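Long-range contacts in MHC class I-like protein MILL2 (Mus musculus, PDB 6A97), which binds heparan sulfate proteoglycans on the surface of fibroblasts, as a GPI-anchored relative of MHC class I heavy chains: residues 216-221 with 265-270; 231-236 with 276-281. All coordinates share one frame; numbering follows the deposited sequence.

Contact 1: residues 216-221 with 265-270; sequences RVTLTC and SIRVLP. With SO4 (sulfate ion), chain E.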
# COMPACT_ATOMS: atom_id res chain seq x y z
N ARG A 216 -17.71 -19.59 -1.06
CA ARG A 216 -16.86 -18.53 -0.54
C ARG A 216 -17.60 -17.22 -0.34
O ARG A 216 -18.72 -17.04 -0.82
CB ARG A 216 -15.68 -18.29 -1.49
CG ARG A 216 -14.86 -19.52 -1.81
CD ARG A 216 -13.97 -19.91 -0.65
NE ARG A 216 -13.08 -21.01 -1.02
CZ ARG A 216 -13.40 -22.30 -0.91
NH1 ARG A 216 -14.58 -22.66 -0.42
NH2 ARG A 216 -12.53 -23.23 -1.27
N VAL A 217 -16.95 -16.30 0.36
CA VAL A 217 -17.40 -14.92 0.43
C VAL A 217 -16.28 -14.03 -0.06
O VAL A 217 -15.17 -14.08 0.48
CB VAL A 217 -17.80 -14.51 1.86
CG1 VAL A 217 -18.06 -13.01 1.92
CG2 VAL A 217 -19.02 -15.29 2.32
N THR A 218 -16.54 -13.24 -1.09
CA THR A 218 -15.55 -12.31 -1.59
C THR A 218 -15.65 -10.99 -0.84
O THR A 218 -16.68 -10.31 -0.88
CB THR A 218 -15.70 -12.06 -3.10
OG1 THR A 218 -15.49 -13.29 -3.81
CG2 THR A 218 -14.68 -11.04 -3.58
N LEU A 219 -14.59 -10.64 -0.12
CA LEU A 219 -14.51 -9.36 0.59
C LEU A 219 -13.82 -8.35 -0.30
O LEU A 219 -12.70 -8.58 -0.74
CB LEU A 219 -13.77 -9.51 1.91
CG LEU A 219 -14.33 -10.51 2.93
CD1 LEU A 219 -13.40 -10.62 4.14
CD2 LEU A 219 -15.72 -10.10 3.36
N THR A 220 -14.47 -7.22 -0.55
CA THR A 220 -13.86 -6.20 -1.40
C THR A 220 -13.68 -4.90 -0.64
O THR A 220 -14.64 -4.33 -0.10
CB THR A 220 -14.69 -5.95 -2.66
OG1 THR A 220 -14.80 -7.17 -3.40
CG2 THR A 220 -14.03 -4.88 -3.53
N CYS A 221 -12.44 -4.43 -0.59
CA CYS A 221 -12.12 -3.17 0.03
C CYS A 221 -11.86 -2.11 -1.03
O CYS A 221 -11.04 -2.31 -1.92
CB CYS A 221 -10.91 -3.31 0.94
SG CYS A 221 -10.39 -1.78 1.71
N SER A 265 -9.45 -7.29 -3.34
CA SER A 265 -10.40 -8.30 -2.90
C SER A 265 -9.69 -9.57 -2.43
O SER A 265 -8.57 -9.86 -2.85
CB SER A 265 -11.37 -8.65 -4.03
OG SER A 265 -12.23 -7.56 -4.30
N ILE A 266 -10.36 -10.30 -1.54
CA ILE A 266 -9.91 -11.62 -1.10
C ILE A 266 -11.11 -12.54 -0.98
O ILE A 266 -12.24 -12.08 -0.88
CB ILE A 266 -9.18 -11.58 0.26
CG1 ILE A 266 -10.08 -10.94 1.32
CG2 ILE A 266 -7.85 -10.83 0.15
CD1 ILE A 266 -9.49 -10.95 2.72
N ARG A 267 -10.86 -13.85 -0.99
CA ARG A 267 -11.92 -14.82 -0.78
C ARG A 267 -11.70 -15.54 0.54
O ARG A 267 -10.60 -16.02 0.82
CB ARG A 267 -11.98 -15.82 -1.94
CG ARG A 267 -12.45 -15.20 -3.24
CD ARG A 267 -11.57 -15.60 -4.40
NE ARG A 267 -11.31 -14.47 -5.28
CZ ARG A 267 -10.36 -13.57 -5.06
NH1 ARG A 267 -9.58 -13.66 -3.99
NH2 ARG A 267 -10.18 -12.57 -5.91
N VAL A 268 -12.75 -15.59 1.35
CA VAL A 268 -12.69 -16.26 2.63
C VAL A 268 -13.85 -17.23 2.73
O VAL A 268 -14.72 -17.24 1.86
CB VAL A 268 -12.73 -15.26 3.81
CG1 VAL A 268 -11.69 -14.18 3.61
CG2 VAL A 268 -14.12 -14.65 3.93
N LEU A 269 -13.85 -18.04 3.78
CA LEU A 269 -14.94 -18.97 4.02
C LEU A 269 -16.08 -18.28 4.76
O LEU A 269 -15.84 -17.36 5.54
CB LEU A 269 -14.44 -20.18 4.82
CG LEU A 269 -13.25 -20.93 4.22
CD1 LEU A 269 -12.78 -22.02 5.16
CD2 LEU A 269 -13.62 -21.51 2.86
N PRO A 270 -17.32 -18.72 4.51
CA PRO A 270 -18.51 -18.16 5.18
C PRO A 270 -18.36 -18.14 6.70
O PRO A 270 -18.03 -19.16 7.30
CB PRO A 270 -19.63 -19.10 4.75
CG PRO A 270 -19.19 -19.63 3.43
CD PRO A 270 -17.69 -19.74 3.51
S SO4 E . -7.53 -15.14 -2.69
O1 SO4 E . -7.99 -14.32 -1.57
O2 SO4 E . -6.43 -15.99 -2.25
O3 SO4 E . -7.06 -14.28 -3.77
O4 SO4 E . -8.63 -15.96 -3.16
O HOH W 1 -13.94 -13.35 -6.08

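Contact 2: residues 231-236 with 276-281; sequences ATLVWL and FSCNLR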
# COMPACT_ATOMS: atom_id res chain seq x y z
N ALA A 231 -1.07 5.14 -2.86
CA ALA A 231 -1.83 4.55 -1.77
C ALA A 231 -1.48 3.08 -1.61
O ALA A 231 -1.01 2.43 -2.55
CB ALA A 231 -3.32 4.71 -2.00
N THR A 232 -1.69 2.55 -0.41
CA THR A 232 -1.54 1.12 -0.19
C THR A 232 -2.77 0.59 0.53
O THR A 232 -3.29 1.22 1.46
CB THR A 232 -0.28 0.77 0.64
OG1 THR A 232 -0.37 1.36 1.94
CG2 THR A 232 0.98 1.28 -0.05
N LEU A 233 -3.24 -0.57 0.09
CA LEU A 233 -4.32 -1.28 0.75
C LEU A 233 -3.80 -2.64 1.20
O LEU A 233 -3.09 -3.31 0.45
CB LEU A 233 -5.52 -1.46 -0.17
CG LEU A 233 -6.42 -0.25 -0.43
CD1 LEU A 233 -7.43 -0.59 -1.50
CD2 LEU A 233 -7.13 0.17 0.86
N VAL A 234 -4.14 -3.03 2.41
CA VAL A 234 -3.74 -4.34 2.91
C VAL A 234 -4.91 -5.00 3.63
O VAL A 234 -5.62 -4.36 4.41
CB VAL A 234 -2.52 -4.24 3.87
CG1 VAL A 234 -2.76 -3.22 4.96
CG2 VAL A 234 -2.19 -5.61 4.47
N TRP A 235 -5.16 -6.27 3.32
CA TRP A 235 -6.10 -7.07 4.08
C TRP A 235 -5.36 -7.71 5.23
O TRP A 235 -4.29 -8.30 5.05
CB TRP A 235 -6.76 -8.13 3.20
CG TRP A 235 -8.00 -7.65 2.51
CD1 TRP A 235 -8.14 -7.37 1.18
CD2 TRP A 235 -9.27 -7.37 3.12
NE1 TRP A 235 -9.42 -6.95 0.92
CE2 TRP A 235 -10.13 -6.94 2.09
CE3 TRP A 235 -9.75 -7.44 4.43
CZ2 TRP A 235 -11.46 -6.58 2.34
CZ3 TRP A 235 -11.06 -7.09 4.67
CH2 TRP A 235 -11.90 -6.67 3.63
N LEU A 236 -5.93 -7.59 6.43
CA LEU A 236 -5.29 -8.10 7.64
C LEU A 236 -6.13 -9.20 8.28
O LEU A 236 -7.34 -9.05 8.43
CB LEU A 236 -5.07 -6.97 8.65
CG LEU A 236 -4.14 -5.82 8.21
CD1 LEU A 236 -4.30 -4.63 9.15
CD2 LEU A 236 -2.71 -6.27 8.18
N PHE A 276 -11.34 -10.31 9.38
CA PHE A 276 -10.60 -9.57 8.36
C PHE A 276 -10.86 -8.07 8.39
O PHE A 276 -12.00 -7.62 8.46
CB PHE A 276 -10.92 -10.13 6.97
CG PHE A 276 -10.41 -11.53 6.75
CD1 PHE A 276 -11.17 -12.62 7.15
CD2 PHE A 276 -9.17 -11.75 6.17
CE1 PHE A 276 -10.70 -13.91 6.96
CE2 PHE A 276 -8.70 -13.03 5.97
CZ PHE A 276 -9.46 -14.11 6.37
N SER A 277 -9.78 -7.29 8.34
CA SER A 277 -9.88 -5.84 8.30
C SER A 277 -9.05 -5.30 7.15
O SER A 277 -8.00 -5.84 6.82
CB SER A 277 -9.40 -5.23 9.62
OG SER A 277 -10.10 -5.78 10.72
N CYS A 278 -9.54 -4.22 6.53
CA CYS A 278 -8.81 -3.55 5.46
C CYS A 278 -8.18 -2.26 5.96
O CYS A 278 -8.85 -1.45 6.59
CB CYS A 278 -9.74 -3.25 4.28
SG CYS A 278 -8.88 -2.51 2.87
N ASN A 279 -6.91 -2.06 5.66
CA ASN A 279 -6.21 -0.87 6.13
C ASN A 279 -5.66 -0.05 4.97
O ASN A 279 -4.83 -0.53 4.18
CB ASN A 279 -5.08 -1.26 7.09
CG ASN A 279 -4.38 -0.06 7.71
OD1 ASN A 279 -3.23 -0.16 8.14
ND2 ASN A 279 -5.07 1.08 7.76
N LEU A 280 -6.12 1.19 4.87
CA LEU A 280 -5.64 2.11 3.84
C LEU A 280 -4.58 3.05 4.38
O LEU A 280 -4.74 3.65 5.44
CB LEU A 280 -6.80 2.94 3.27
CG LEU A 280 -6.37 4.15 2.43
CD1 LEU A 280 -5.84 3.72 1.07
CD2 LEU A 280 -7.50 5.17 2.29
N ARG A 281 -3.48 3.17 3.64
CA ARG A 281 -2.51 4.23 3.88
C ARG A 281 -2.51 5.18 2.68
O ARG A 281 -2.31 4.76 1.54
CB ARG A 281 -1.11 3.67 4.12
CG ARG A 281 0.01 4.68 3.92
CD ARG A 281 0.13 5.62 5.11
NE ARG A 281 1.09 6.70 4.87
CZ ARG A 281 2.41 6.57 5.03
NH1 ARG A 281 2.93 5.42 5.41
NH2 ARG A 281 3.21 7.61 4.80
O HOH W 2 -1.98 -0.10 3.72
O HOH W 3 -8.22 -8.26 11.09

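Contact 1: residues 216-221 with 265-270
Val217 and Val268 face each other as an antiparallel hydrogen-bonded pair, each giving its N-H to the other's carbonyl; the bond from Val217 N to Val268 O, 2.8 Å, is almost straight at 173°. Leu219 and Ile266 repeat the exchange, so four backbone bonds hold the two strands together. On the face that also carries Thr218 and Arg267, Thr220 OG1 and Ser265 OG share a hydrogen bond of 2.8 Å. Thr218 OG1 is bonded to Tyr212 O and also accepts from a water, at 2.7 Å, which in turn takes a weak bond from Arg267 NE. The backbone N of Arg267, turned away from 216-221, donates to O1 of a sulfate, probably from the crystallisation liquor, at 3.0 Å; Arg61, Glu62 and Thr63 of a second subunit bind the same ion. Arg216, bent at chi2 (-75°), lays one face of its guanidinium over Leu269 CD2, 3.6 Å from NH1, while NH2 makes a salt bridge to Asp59 of the second subunit. On the inner face, Leu219 CD1 meets Val268 CG1 at 4.0 Å, the two side chains roughly perpendicular. These are central strands of one alpha-3 immunoglobulin sheet: 204-210 flanks 217-221, and Leu219 and Ile266 pack on Trp235 of the facing sheet.

Contact 2: residues 231-236 with 276-281
The Trp235 indole receives Cys278 over one face: CB stands 4.0 Å from the centroid of the six-membered ring, only 5° off its normal, a CH-pi contact. Farther along the ring system, Cys278 SG lies 4.8 Å from the five-membered centroid, above the face but at a distance. The backbone of Phe276 comes to the indole edge, its C in the ring plane, and Phe276 CB, oblique to the indole, packs against Trp235 CZ3 at 3.8 Å. With SG anti to the backbone N (chi1 -177°), Cys278 also brings its sulfur within 3.8 Å of Leu233 CD2, the same methyl that packs on Leu280 CB.

Side chains on the other face are more polar. Val234 CG1, held between the backbone N and the carbonyl carbon (chi1 52°), rests alongside Asn279 CB at 3.7 Å. The Asn279 amide looks elsewhere: ND2 donates to Ile287 O, and OD1 is bonded to the backbone of another protein's chain. Thr232 OG1 lies 3.3 Å from Arg281 CB and, through a water, is linked to Asn279 O. A second water joins Leu236 O to Ser277 OG, which is also hydrogen-bonded to Thr290 OG1.

Three hydrogen-bonded pairs, Thr232 with Arg281, Val234 with Asn279 and Leu236 with Ser277, contribute six backbone bonds; the shortest, Leu236 N to Ser277 O, is 2.7 Å. Trp235 NE1 donates to Val264 O across the sandwich, so the one polar atom of the indole is satisfied inside the core. The chemistry is thus divided between the two faces: sulfur, indole and aliphatic groups form the interior beside the disulfide, as in immunoglobulin domains generally, whereas Asn279 and Arg281 present hydrogen-bonding groups to the partner protein.

How the contacts relate
From the N terminus, the chain passes through the alpha-1/alpha-2 platform before reaching 216-221 in the alpha-3 domain. It then enters 231-236 in the opposing sheet, returns to 265-270, where contact 1 closes a loop of 43 residues, and crosses again to 276-281, where contact 2 closes one of 39. The loops therefore cross rather than nest, and each contact pairs neighbouring strands within one sheet of the immunoglobulin sandwich. The Cys221-Cys278 disulfide joins strand 217-226 of contact 1 to strand 276-282 of contact 2, and so one sheet to the other. Around it, Cys221 packs on Trp235, and Phe276 of contact 2 sits against Ile266 and Val268 of contact 1, binding the two sheets into a single core.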